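Local coordinates for protein EmGH1 (Erythrobacter marinus, PDB 5Z87) that probably hydrolyses beta-glucosidic bonds, such as that of cellobiose, as a member of glycoside hydrolase family 3, at residues N425-Q430 / T574-L579; M59-N64 / F82-H87. All coordinates share one frame; numbering follows the deposited sequence.

Contact 1. Residues N425-Q430 / T574-L579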
# COMPACT_ATOMS: atom_id res chain seq x y z
N ASN A 425 -33.84 5.76 16.55
CA ASN A 425 -34.12 4.78 17.59
C ASN A 425 -35.14 3.74 17.13
O ASN A 425 -36.05 3.35 17.86
CB ASN A 425 -34.58 5.48 18.87
CG ASN A 425 -33.43 6.18 19.59
OD1 ASN A 425 -32.62 5.55 20.26
ND2 ASN A 425 -33.37 7.50 19.43
N VAL A 426 -34.96 3.27 15.90
CA VAL A 426 -35.77 2.16 15.39
C VAL A 426 -35.61 0.93 16.26
O VAL A 426 -36.57 0.17 16.47
CB VAL A 426 -35.38 1.87 13.93
CG1 VAL A 426 -36.11 0.65 13.43
CG2 VAL A 426 -35.71 3.08 13.08
N LEU A 427 -34.37 0.70 16.83
CA LEU A 427 -34.13 -0.42 17.72
C LEU A 427 -34.08 0.03 19.18
O LEU A 427 -33.68 1.16 19.47
CB LEU A 427 -32.82 -1.13 17.37
CG LEU A 427 -32.80 -1.73 15.97
CD1 LEU A 427 -31.44 -2.33 15.68
CD2 LEU A 427 -33.92 -2.77 15.82
N PRO A 428 -34.50 -0.81 20.12
CA PRO A 428 -35.04 -2.16 19.92
C PRO A 428 -36.48 -2.19 19.41
O PRO A 428 -37.31 -1.37 19.81
CB PRO A 428 -34.96 -2.76 21.31
CG PRO A 428 -35.15 -1.60 22.22
CD PRO A 428 -34.41 -0.47 21.55
N LEU A 429 -36.77 -3.15 18.54
CA LEU A 429 -38.14 -3.53 18.26
C LEU A 429 -38.86 -3.92 19.56
O LEU A 429 -38.24 -4.32 20.55
CB LEU A 429 -38.17 -4.70 17.29
CG LEU A 429 -37.30 -4.57 16.04
CD1 LEU A 429 -37.46 -5.81 15.17
CD2 LEU A 429 -37.67 -3.32 15.27
N GLN A 430 -40.18 -3.80 19.55
CA GLN A 430 -41.00 -4.23 20.68
C GLN A 430 -41.76 -5.49 20.28
O GLN A 430 -42.53 -5.47 19.32
CB GLN A 430 -41.96 -3.13 21.13
CG GLN A 430 -41.34 -2.18 22.14
CD GLN A 430 -42.06 -0.84 22.21
OE1 GLN A 430 -42.76 -0.44 21.27
NE2 GLN A 430 -41.87 -0.12 23.32
N THR A 574 -40.97 -0.43 8.92
CA THR A 574 -39.86 -0.55 9.87
C THR A 574 -38.84 -1.55 9.34
O THR A 574 -39.13 -2.74 9.21
CB THR A 574 -40.39 -0.99 11.23
OG1 THR A 574 -41.48 -0.14 11.60
CG2 THR A 574 -39.31 -0.88 12.30
N THR A 575 -37.64 -1.07 9.00
CA THR A 575 -36.62 -1.88 8.35
C THR A 575 -35.29 -1.74 9.08
O THR A 575 -34.83 -0.63 9.33
CB THR A 575 -36.46 -1.49 6.88
OG1 THR A 575 -37.72 -1.58 6.22
CG2 THR A 575 -35.47 -2.42 6.17
N VAL A 576 -34.68 -2.88 9.42
CA VAL A 576 -33.34 -2.92 9.99
C VAL A 576 -32.51 -3.92 9.20
O VAL A 576 -33.02 -4.85 8.58
CB VAL A 576 -33.35 -3.30 11.48
CG1 VAL A 576 -34.26 -2.36 12.24
CG2 VAL A 576 -33.79 -4.72 11.65
N ALA A 577 -31.20 -3.72 9.23
CA ALA A 577 -30.27 -4.60 8.55
C ALA A 577 -29.32 -5.24 9.56
O ALA A 577 -28.89 -4.59 10.52
CB ALA A 577 -29.50 -3.84 7.45
N VAL A 578 -29.05 -6.53 9.34
CA VAL A 578 -28.06 -7.30 10.09
C VAL A 578 -26.97 -7.74 9.11
O VAL A 578 -27.25 -8.41 8.11
CB VAL A 578 -28.69 -8.53 10.77
CG1 VAL A 578 -27.68 -9.21 11.70
CG2 VAL A 578 -29.92 -8.12 11.55
N LEU A 579 -25.72 -7.37 9.39
CA LEU A 579 -24.61 -7.71 8.50
C LEU A 579 -23.92 -8.98 8.98
O LEU A 579 -23.49 -9.08 10.14
CB LEU A 579 -23.61 -6.55 8.41
CG LEU A 579 -24.10 -5.26 7.77
CD1 LEU A 579 -23.10 -4.16 7.96
CD2 LEU A 579 -24.37 -5.46 6.31
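In the alpha/beta domain formed by the C-terminal part of family 3 glycoside hydrolases, V426, L427 and L429 of a loop lay their side chains on T574 and V576 of the central strand 574-580. The strand alternates as extended chains do: T574 and V576 turn their CB atoms toward the loop, whereas T575 turns away and bonds through OG1 to K573 O. The contact rests on methyl groups, and V426 CG1 is its middle. With that branch anti to the backbone N (chi1 175°), V426 passes alongside both strand side chains, its CG1 3.7 Å from T574 CG2 and equally 3.7 Å from V576 CG1. Those two strand methyls, T574 CG2 and V576 CG1, stand 5.3 Å apart and subtend about 90° at V426 CG1, the geometry of one methyl seated between two. V576 CG1 is shared, since L427 CD2 meets it tip to tip at 3.6 Å. V576 owes this to a chi1 of -54°, which places CG1 beside its own backbone N. L429 adds a looser touch, CD2 to T574 CG2 at 4.2 Å, the two side chains sliding past each other in opposite directions. The peptide bond between L427 and P428 is cis and brings L427 CA and L429 CA to 5.1 Å, yet the two leucines reach different strand residues, L427 V576 and L429 T574. L427 N bonds to N422 OD1, and L429 pairs through its backbone with L615. The loop leaves edge strand 418-422 and leads to strand 436-440 of the same mixed sheet; strand 574-580 runs between 527-533 and 596-601, whose V529 and A596 flank V576, while L615, ending helix 607-615, touches both L427 and V576.

Contact 2. Residues M59-N64 / F82-H87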
# COMPACT_ATOMS: atom_id res chain seq x y z
N MET A 59 16.31 -38.45 14.98
CA MET A 59 16.06 -37.03 15.21
C MET A 59 15.43 -36.38 13.99
O MET A 59 14.50 -35.58 14.13
CB MET A 59 17.36 -36.32 15.58
CG MET A 59 17.83 -36.64 16.97
SD MET A 59 19.28 -35.68 17.41
CE MET A 59 20.45 -36.31 16.19
N ALA A 60 15.92 -36.72 12.80
CA ALA A 60 15.39 -36.10 11.59
C ALA A 60 13.91 -36.40 11.41
O ALA A 60 13.17 -35.57 10.90
CB ALA A 60 16.19 -36.56 10.37
N ALA A 61 13.47 -37.58 11.84
CA ALA A 61 12.07 -37.94 11.63
C ALA A 61 11.13 -37.04 12.43
O ALA A 61 9.98 -36.82 12.04
CB ALA A 61 11.86 -39.41 11.99
N GLN A 62 11.61 -36.51 13.56
CA GLN A 62 10.83 -35.57 14.36
C GLN A 62 10.62 -34.22 13.68
O GLN A 62 9.90 -33.38 14.23
CB GLN A 62 11.50 -35.38 15.73
CG GLN A 62 11.64 -36.67 16.54
CD GLN A 62 10.30 -37.23 16.96
OE1 GLN A 62 9.46 -36.53 17.54
NE2 GLN A 62 10.07 -38.51 16.65
N LEU A 63 11.22 -33.97 12.51
CA LEU A 63 11.10 -32.67 11.85
C LEU A 63 10.09 -32.69 10.71
O LEU A 63 9.97 -31.70 9.98
CB LEU A 63 12.46 -32.20 11.34
CG LEU A 63 13.61 -32.33 12.34
CD1 LEU A 63 14.86 -31.67 11.82
CD2 LEU A 63 13.23 -31.72 13.69
N ASN A 64 9.36 -33.79 10.53
CA ASN A 64 8.38 -33.93 9.46
C ASN A 64 6.97 -33.87 10.04
O ASN A 64 6.71 -34.41 11.12
CB ASN A 64 8.58 -35.26 8.72
CG ASN A 64 10.02 -35.46 8.28
OD1 ASN A 64 10.66 -34.52 7.83
ND2 ASN A 64 10.52 -36.69 8.40
N PHE A 82 7.69 -43.57 2.64
CA PHE A 82 8.55 -42.59 3.30
C PHE A 82 9.32 -43.29 4.42
O PHE A 82 8.83 -43.41 5.56
CB PHE A 82 7.74 -41.40 3.81
CG PHE A 82 6.79 -40.82 2.77
CD1 PHE A 82 7.26 -39.93 1.81
CD2 PHE A 82 5.45 -41.18 2.75
CE1 PHE A 82 6.40 -39.40 0.86
CE2 PHE A 82 4.58 -40.66 1.80
CZ PHE A 82 5.06 -39.77 0.85
N PRO A 83 10.53 -43.75 4.14
CA PRO A 83 11.24 -44.63 5.08
C PRO A 83 11.51 -44.05 6.47
O PRO A 83 11.63 -44.83 7.42
CB PRO A 83 12.54 -44.94 4.34
CG PRO A 83 12.12 -44.92 2.88
CD PRO A 83 11.16 -43.75 2.80
N TYR A 84 11.59 -42.72 6.62
CA TYR A 84 11.82 -42.16 7.96
C TYR A 84 10.76 -42.60 8.97
O TYR A 84 11.01 -42.53 10.18
CB TYR A 84 11.85 -40.63 7.93
CG TYR A 84 10.47 -39.98 7.82
CD1 TYR A 84 9.68 -39.76 8.95
CD2 TYR A 84 9.98 -39.57 6.59
CE1 TYR A 84 8.43 -39.19 8.84
CE2 TYR A 84 8.73 -39.00 6.48
CZ TYR A 84 7.97 -38.80 7.60
OH TYR A 84 6.73 -38.22 7.48
N PHE A 85 9.57 -42.99 8.52
CA PHE A 85 8.49 -43.32 9.45
C PHE A 85 8.81 -44.57 10.26
O PHE A 85 8.18 -44.81 11.29
CB PHE A 85 7.17 -43.48 8.68
CG PHE A 85 5.96 -43.60 9.57
CD1 PHE A 85 5.67 -42.62 10.52
CD2 PHE A 85 5.09 -44.68 9.45
CE1 PHE A 85 4.56 -42.73 11.34
CE2 PHE A 85 3.98 -44.80 10.26
CZ PHE A 85 3.71 -43.83 11.21
N ALA A 86 9.79 -45.36 9.83
CA ALA A 86 10.29 -46.45 10.66
C ALA A 86 10.74 -45.95 12.03
O ALA A 86 10.75 -46.72 12.99
CB ALA A 86 11.43 -47.17 9.94
N HIS A 87 11.08 -44.66 12.15
CA HIS A 87 11.49 -44.07 13.42
C HIS A 87 10.43 -43.15 14.01
O HIS A 87 10.74 -42.32 14.86
CB HIS A 87 12.80 -43.32 13.24
CG HIS A 87 13.77 -44.03 12.35
ND1 HIS A 87 14.36 -45.22 12.71
CD2 HIS A 87 14.22 -43.73 11.11
CE1 HIS A 87 15.16 -45.62 11.73
NE2 HIS A 87 15.08 -44.74 10.75
O HOH W 1 12.15 -40.53 15.98
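N64 and Y84 meet amide over ring in the TIM-barrel domain, where a type I turn, A61 to N64, follows the body of helix 56-61 and packs against the 3-10 segment 83-86. Followed outward, N64 CB lies by the phenol end of the tyrosine, 3.7 Å from Y84 OH. CG comes next, 4.0 Å from Y84 CZ. ND2 then stands over the centre of the ring, 3.1 Å above its plane, with Y84 CD1 the nearest ring atom at 3.2 Å. Amide and ring planes are 64° apart, so the amide is tilted steeply over the ring and does not lie flat on it. The ring is delivered by a chi1 of 77°, which sets Y84 CG between its backbone N and carbonyl carbon. F78 of helix 75-81 also touches Y84. N64 begins the short strand 64-65; its backbone pairs with G91 of strand 91-93, while L63 pairs with E345, consistent with strand 64-65 closing the barrel. Q62 OE1 bonds to K380 NZ; on the other branch, Q62 NE2 donates to a water at 3.0 Å. That water lies only 2.5 Å from H87 O, too short to be trusted as a length. A61 CB approaches the tyrosine ring obliquely, 3.8 Å from CD1 of Y84.

In the fold
Both contacts are largely buried, yet each lies well out from the chain's centre, about 29 and 32 Å from it: their own centres are 59 Å apart on opposite sides, the nearest atoms about 39 Å apart. They share no strand or helix, and contact 2 closes in sequence before contact 1 opens. Contact 1 joins a loop to an inner strand of the mixed sheet across 143 intervening residues, and its chemistry is aliphatic. Contact 2 is local, linking the turn at A61-N64 with a 3-10 segment just before strand 91-93; it sets an amide over a ring, with a water whose link to H87 is doubtful in length. Neither lies at the dithiothreitol pocket or the magnesium site.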